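Local coordinates for protein phenol hydroxylase component phN (Pseudomonas stutzeri, PDB 3U52) that probably hydroxylates phenol and related aromatics at a carboxylate-bridged diiron centre, as the large oxygenase subunit of a bacterial multicomponent monooxygenase, at residues 188-197 against 259-267. Sequence-based numbering, arbitrary orientation.
Sequences FEFLTAISFS and QRWIDKWFW. With XE (xenon), chain B.
Glu189 slots between two tryptophans of the facing helix, Trp261 and Trp265, and uses a different part of its side chain on each. With CG anti to the backbone N (chi1 -176°) and the chain extended beyond it, its methylenes lie over one face of Trp261: CG sits 3.6 Å from the centroid of the five-membered ring in a CH-pi contact, and the carboxylate is nearly parallel to the indole, the planes 14° apart. Against Trp265 the carboxylate stands steeply, meeting the ring at its edge; NE1 of Trp265 donates, close to its own ring plane, to the anti lone pair of Glu189 OE1 (3.0 Å). Lys264 NZ reaches the same oxygen from the syn side at 2.8 Å in a salt bridge, so two donors grip one buried oxygen and probably favour the charged carboxylate. Lys264 CE also rests on one face of Trp265, while the opposite face takes Ala193 CB, 3.4 Å from the centroid of its five-membered ring. The six-membered ring of Trp261 reaches Phe188 CB and Thr192, whose OG1 lies 3.5 Å from Trp261 CE3 and bonds back to Phe188 O. A leucine in place of Trp261 would probably uncover the Glu189 methylenes and open a gap beside Phe188 and Thr192. Further along, Ser197 OG lies 3.5 Å from a xenon atom that also touches Phe266 CB, so the xenon is bound where the two helices meet. The segments, on helices 187-216 (which also carries the iron ligand Glu199) and 254-283, cross at -52°, axes 9.6 Å apart at closest approach, as buried helix-helix packing in the helical oxygenase subunit. Helix 220-250 packs against Phe188, Thr192 and Phe196; helix 173-184 supplies Phe178 edge-to-face with Trp265 and Asp181 as a second partner for Lys264.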
loop_
_atom_site.group_PDB
_atom_site.type_symbol
_atom_site.label_atom_id
_atom_site.label_comp_id
_atom_site.label_asym_id
_atom_site.label_seq_id
_atom_site.Cartn_x
_atom_site.Cartn_y
_atom_site.Cartn_z
ATOM N N PHE A 188 -16.534 -35.164 7.574
ATOM C CA PHE A 188 -16.305 -35.546 6.179
ATOM C C PHE A 188 -17.259 -34.885 5.198
ATOM O O PHE A 188 -16.840 -34.505 4.074
ATOM C CB PHE A 188 -16.258 -37.070 5.999
ATOM C CG PHE A 188 -15.068 -37.724 6.707
ATOM C CD1 PHE A 188 -15.266 -38.474 7.845
ATOM C CD2 PHE A 188 -13.785 -37.601 6.194
ATOM C CE1 PHE A 188 -14.180 -39.068 8.506
ATOM C CE2 PHE A 188 -12.677 -38.180 6.839
ATOM C CZ PHE A 188 -12.893 -38.917 8.015
ATOM N N GLU A 189 -18.522 -34.775 5.590
ATOM C CA GLU A 189 -19.512 -34.102 4.716
ATOM C C GLU A 189 -19.208 -32.607 4.681
ATOM O O GLU A 189 -19.243 -31.995 3.612
ATOM C CB GLU A 189 -20.960 -34.360 5.149
ATOM C CG GLU A 189 -21.967 -33.731 4.167
ATOM C CD GLU A 189 -23.421 -34.014 4.498
ATOM O OE1 GLU A 189 -24.267 -33.519 3.748
ATOM O OE2 GLU A 189 -23.752 -34.724 5.474
ATOM N N PHE A 190 -18.831 -32.043 5.824
ATOM C CA PHE A 190 -18.455 -30.607 5.845
ATOM C C PHE A 190 -17.336 -30.371 4.810
ATOM O O PHE A 190 -17.446 -29.464 3.947
ATOM C CB PHE A 190 -18.014 -30.126 7.227
ATOM C CG PHE A 190 -17.528 -28.669 7.256
ATOM C CD1 PHE A 190 -18.422 -27.611 7.303
ATOM C CD2 PHE A 190 -16.176 -28.378 7.165
ATOM C CE1 PHE A 190 -17.976 -26.277 7.315
ATOM C CE2 PHE A 190 -15.727 -27.060 7.169
ATOM C CZ PHE A 190 -16.634 -26.016 7.248
ATOM N N LEU A 191 -16.288 -31.186 4.879
ATOM C CA LEU A 191 -15.190 -31.039 3.902
ATOM C C LEU A 191 -15.639 -31.289 2.447
ATOM O O LEU A 191 -15.241 -30.562 1.508
ATOM C CB LEU A 191 -14.007 -31.920 4.299
ATOM C CG LEU A 191 -12.766 -31.209 4.874
ATOM C CD1 LEU A 191 -12.896 -29.756 5.467
ATOM C CD2 LEU A 191 -12.010 -32.151 5.743
ATOM N N THR A 192 -16.489 -32.289 2.233
ATOM C CA THR A 192 -16.951 -32.571 0.874
ATOM C C THR A 192 -17.797 -31.430 0.338
ATOM O O THR A 192 -17.716 -31.101 -0.856
ATOM C CB THR A 192 -17.694 -33.930 0.790
ATOM O OG1 THR A 192 -16.770 -34.966 1.163
ATOM C CG2 THR A 192 -18.201 -34.191 -0.647
ATOM N N ALA A 193 -18.631 -30.851 1.196
ATOM C CA ALA A 193 -19.509 -29.752 0.828
ATOM C C ALA A 193 -18.701 -28.499 0.485
ATOM O O ALA A 193 -18.879 -27.869 -0.560
ATOM C CB ALA A 193 -20.419 -29.417 2.013
ATOM N N ILE A 194 -17.865 -28.131 1.427
ATOM C CA ILE A 194 -17.227 -26.825 1.398
ATOM C C ILE A 194 -15.867 -26.829 0.671
ATOM O O ILE A 194 -15.643 -26.021 -0.250
ATOM C CB ILE A 194 -17.187 -26.135 2.844
ATOM C CG1 ILE A 194 -18.592 -26.112 3.490
ATOM C CG2 ILE A 194 -16.613 -24.707 2.767
ATOM C CD1 ILE A 194 -19.794 -25.439 2.648
ATOM N N SER A 195 -14.983 -27.761 1.023
ATOM C CA SER A 195 -13.663 -27.814 0.395
ATOM C C SER A 195 -13.728 -28.343 -1.041
ATOM O O SER A 195 -13.158 -27.728 -1.953
ATOM C CB SER A 195 -12.669 -28.618 1.220
ATOM O OG SER A 195 -12.199 -27.798 2.288
ATOM N N PHE A 196 -14.416 -29.455 -1.260
ATOM C CA PHE A 196 -14.480 -29.959 -2.609
ATOM C C PHE A 196 -15.541 -29.245 -3.472
ATOM O O PHE A 196 -15.191 -28.655 -4.495
ATOM C CB PHE A 196 -14.606 -31.481 -2.634
ATOM C CG PHE A 196 -14.905 -32.026 -3.999
ATOM C CD1 PHE A 196 -13.913 -32.110 -4.955
ATOM C CD2 PHE A 196 -16.217 -32.385 -4.354
ATOM C CE1 PHE A 196 -14.205 -32.592 -6.232
ATOM C CE2 PHE A 196 -16.509 -32.841 -5.649
ATOM C CZ PHE A 196 -15.513 -32.963 -6.568
ATOM N N SER A 197 -16.808 -29.241 -3.061
ATOM C CA SER A 197 -17.898 -28.721 -3.901
ATOM C C SER A 197 -17.864 -27.190 -4.074
ATOM O O SER A 197 -17.970 -26.677 -5.196
ATOM C CB SER A 197 -19.273 -29.216 -3.361
ATOM O OG SER A 197 -19.308 -30.649 -3.325
ATOM N N GLN A 259 -20.598 -40.144 -3.391
ATOM C CA GLN A 259 -21.460 -39.855 -4.556
ATOM C C GLN A 259 -22.731 -39.096 -4.154
ATOM O O GLN A 259 -23.148 -38.114 -4.819
ATOM C CB GLN A 259 -21.858 -41.153 -5.321
ATOM C CG GLN A 259 -22.696 -40.790 -6.573
ATOM C CD GLN A 259 -21.844 -40.112 -7.629
ATOM O OE1 GLN A 259 -22.050 -38.937 -7.998
ATOM N NE2 GLN A 259 -20.889 -40.833 -8.120
ATOM N N ARG A 260 -23.371 -39.562 -3.093
ATOM C CA ARG A 260 -24.559 -38.888 -2.594
ATOM C C ARG A 260 -24.255 -37.452 -2.142
ATOM O O ARG A 260 -25.082 -36.558 -2.355
ATOM C CB ARG A 260 -25.174 -39.642 -1.405
ATOM C CG ARG A 260 -25.977 -40.893 -1.797
ATOM C CD ARG A 260 -26.470 -41.640 -0.516
ATOM N NE ARG A 260 -26.158 -43.068 -0.678
ATOM C CZ ARG A 260 -25.497 -43.829 0.182
ATOM N NH1 ARG A 260 -25.098 -43.366 1.362
ATOM N NH2 ARG A 260 -25.278 -45.089 -0.145
ATOM N N TRP A 261 -23.129 -37.247 -1.454
ATOM C CA TRP A 261 -22.736 -35.865 -1.064
ATOM C C TRP A 261 -22.463 -34.988 -2.264
ATOM O O TRP A 261 -22.781 -33.822 -2.232
ATOM C CB TRP A 261 -21.512 -35.810 -0.140
ATOM C CG TRP A 261 -21.775 -36.412 1.212
ATOM C CD1 TRP A 261 -22.980 -36.516 1.846
ATOM C CD2 TRP A 261 -20.796 -36.927 2.107
ATOM N NE1 TRP A 261 -22.814 -37.111 3.079
ATOM C CE2 TRP A 261 -21.482 -37.365 3.269
ATOM C CE3 TRP A 261 -19.398 -37.057 2.042
ATOM C CZ2 TRP A 261 -20.811 -37.922 4.388
ATOM C CZ3 TRP A 261 -18.734 -37.630 3.147
ATOM C CH2 TRP A 261 -19.452 -38.060 4.286
ATOM N N ILE A 262 -21.832 -35.536 -3.301
ATOM C CA ILE A 262 -21.585 -34.753 -4.526
ATOM C C ILE A 262 -22.967 -34.358 -5.120
ATOM O O ILE A 262 -23.193 -33.210 -5.475
ATOM C CB ILE A 262 -20.712 -35.545 -5.522
ATOM C CG1 ILE A 262 -19.227 -35.591 -5.071
ATOM C CG2 ILE A 262 -20.832 -35.021 -6.935
ATOM C CD1 ILE A 262 -18.353 -36.536 -5.904
ATOM N N ASP A 263 -23.883 -35.304 -5.235
ATOM C CA ASP A 263 -25.216 -34.990 -5.773
ATOM C C ASP A 263 -25.934 -33.913 -4.943
ATOM O O ASP A 263 -26.485 -32.959 -5.519
ATOM C CB ASP A 263 -26.074 -36.248 -5.785
ATOM C CG ASP A 263 -25.622 -37.297 -6.814
ATOM O OD1 ASP A 263 -26.061 -38.471 -6.656
ATOM O OD2 ASP A 263 -24.846 -37.014 -7.764
ATOM N N LYS A 264 -25.926 -34.060 -3.608
ATOM C CA LYS A 264 -26.554 -33.048 -2.682
ATOM C C LYS A 264 -25.901 -31.634 -2.781
ATOM O O LYS A 264 -26.588 -30.606 -2.956
ATOM C CB LYS A 264 -26.450 -33.528 -1.238
ATOM C CG LYS A 264 -26.974 -32.524 -0.200
ATOM C CD LYS A 264 -26.777 -33.052 1.222
ATOM C CE LYS A 264 -26.944 -31.868 2.144
ATOM N NZ LYS A 264 -26.836 -32.360 3.583
ATOM N N TRP A 265 -24.574 -31.585 -2.733
ATOM C CA TRP A 265 -23.908 -30.308 -2.609
ATOM C C TRP A 265 -23.731 -29.658 -3.961
ATOM O O TRP A 265 -23.673 -28.457 -4.046
ATOM C CB TRP A 265 -22.560 -30.480 -1.855
ATOM C CG TRP A 265 -22.924 -30.676 -0.386
ATOM C CD1 TRP A 265 -22.898 -31.839 0.310
ATOM C CD2 TRP A 265 -23.480 -29.678 0.509
ATOM N NE1 TRP A 265 -23.388 -31.639 1.592
ATOM C CE2 TRP A 265 -23.710 -30.310 1.740
ATOM C CE3 TRP A 265 -23.733 -28.298 0.394
ATOM C CZ2 TRP A 265 -24.227 -29.614 2.879
ATOM C CZ3 TRP A 265 -24.267 -27.595 1.522
ATOM C CH2 TRP A 265 -24.499 -28.269 2.735
ATOM N N PHE A 266 -23.615 -30.457 -5.021
ATOM C CA PHE A 266 -23.775 -29.871 -6.357
ATOM C C PHE A 266 -25.068 -29.094 -6.398
ATOM O O PHE A 266 -25.074 -27.921 -6.843
ATOM C CB PHE A 266 -23.814 -30.906 -7.509
ATOM C CG PHE A 266 -24.201 -30.284 -8.822
ATOM C CD1 PHE A 266 -25.480 -30.483 -9.357
ATOM C CD2 PHE A 266 -23.296 -29.415 -9.475
ATOM C CE1 PHE A 266 -25.860 -29.858 -10.542
ATOM C CE2 PHE A 266 -23.671 -28.806 -10.710
ATOM C CZ PHE A 266 -24.968 -29.005 -11.201
ATOM N N TRP A 267 -26.158 -29.730 -5.973
ATOM C CA TRP A 267 -27.480 -29.158 -6.180
ATOM C C TRP A 267 -27.733 -27.959 -5.240
ATOM O O TRP A 267 -28.172 -26.909 -5.674
ATOM C CB TRP A 267 -28.602 -30.210 -6.151
ATOM C CG TRP A 267 -29.894 -29.536 -6.554
ATOM C CD1 TRP A 267 -30.877 -29.086 -5.732
ATOM C CD2 TRP A 267 -30.326 -29.243 -7.891
ATOM N NE1 TRP A 267 -31.869 -28.507 -6.467
ATOM C CE2 TRP A 267 -31.554 -28.578 -7.796
ATOM C CE3 TRP A 267 -29.769 -29.455 -9.159
ATOM C CZ2 TRP A 267 -32.274 -28.125 -8.938
ATOM C CZ3 TRP A 267 -30.481 -29.016 -10.294
ATOM C CH2 TRP A 267 -31.712 -28.367 -10.174
HETATM XE XE XE B . -19.943 -30.751 -6.762
#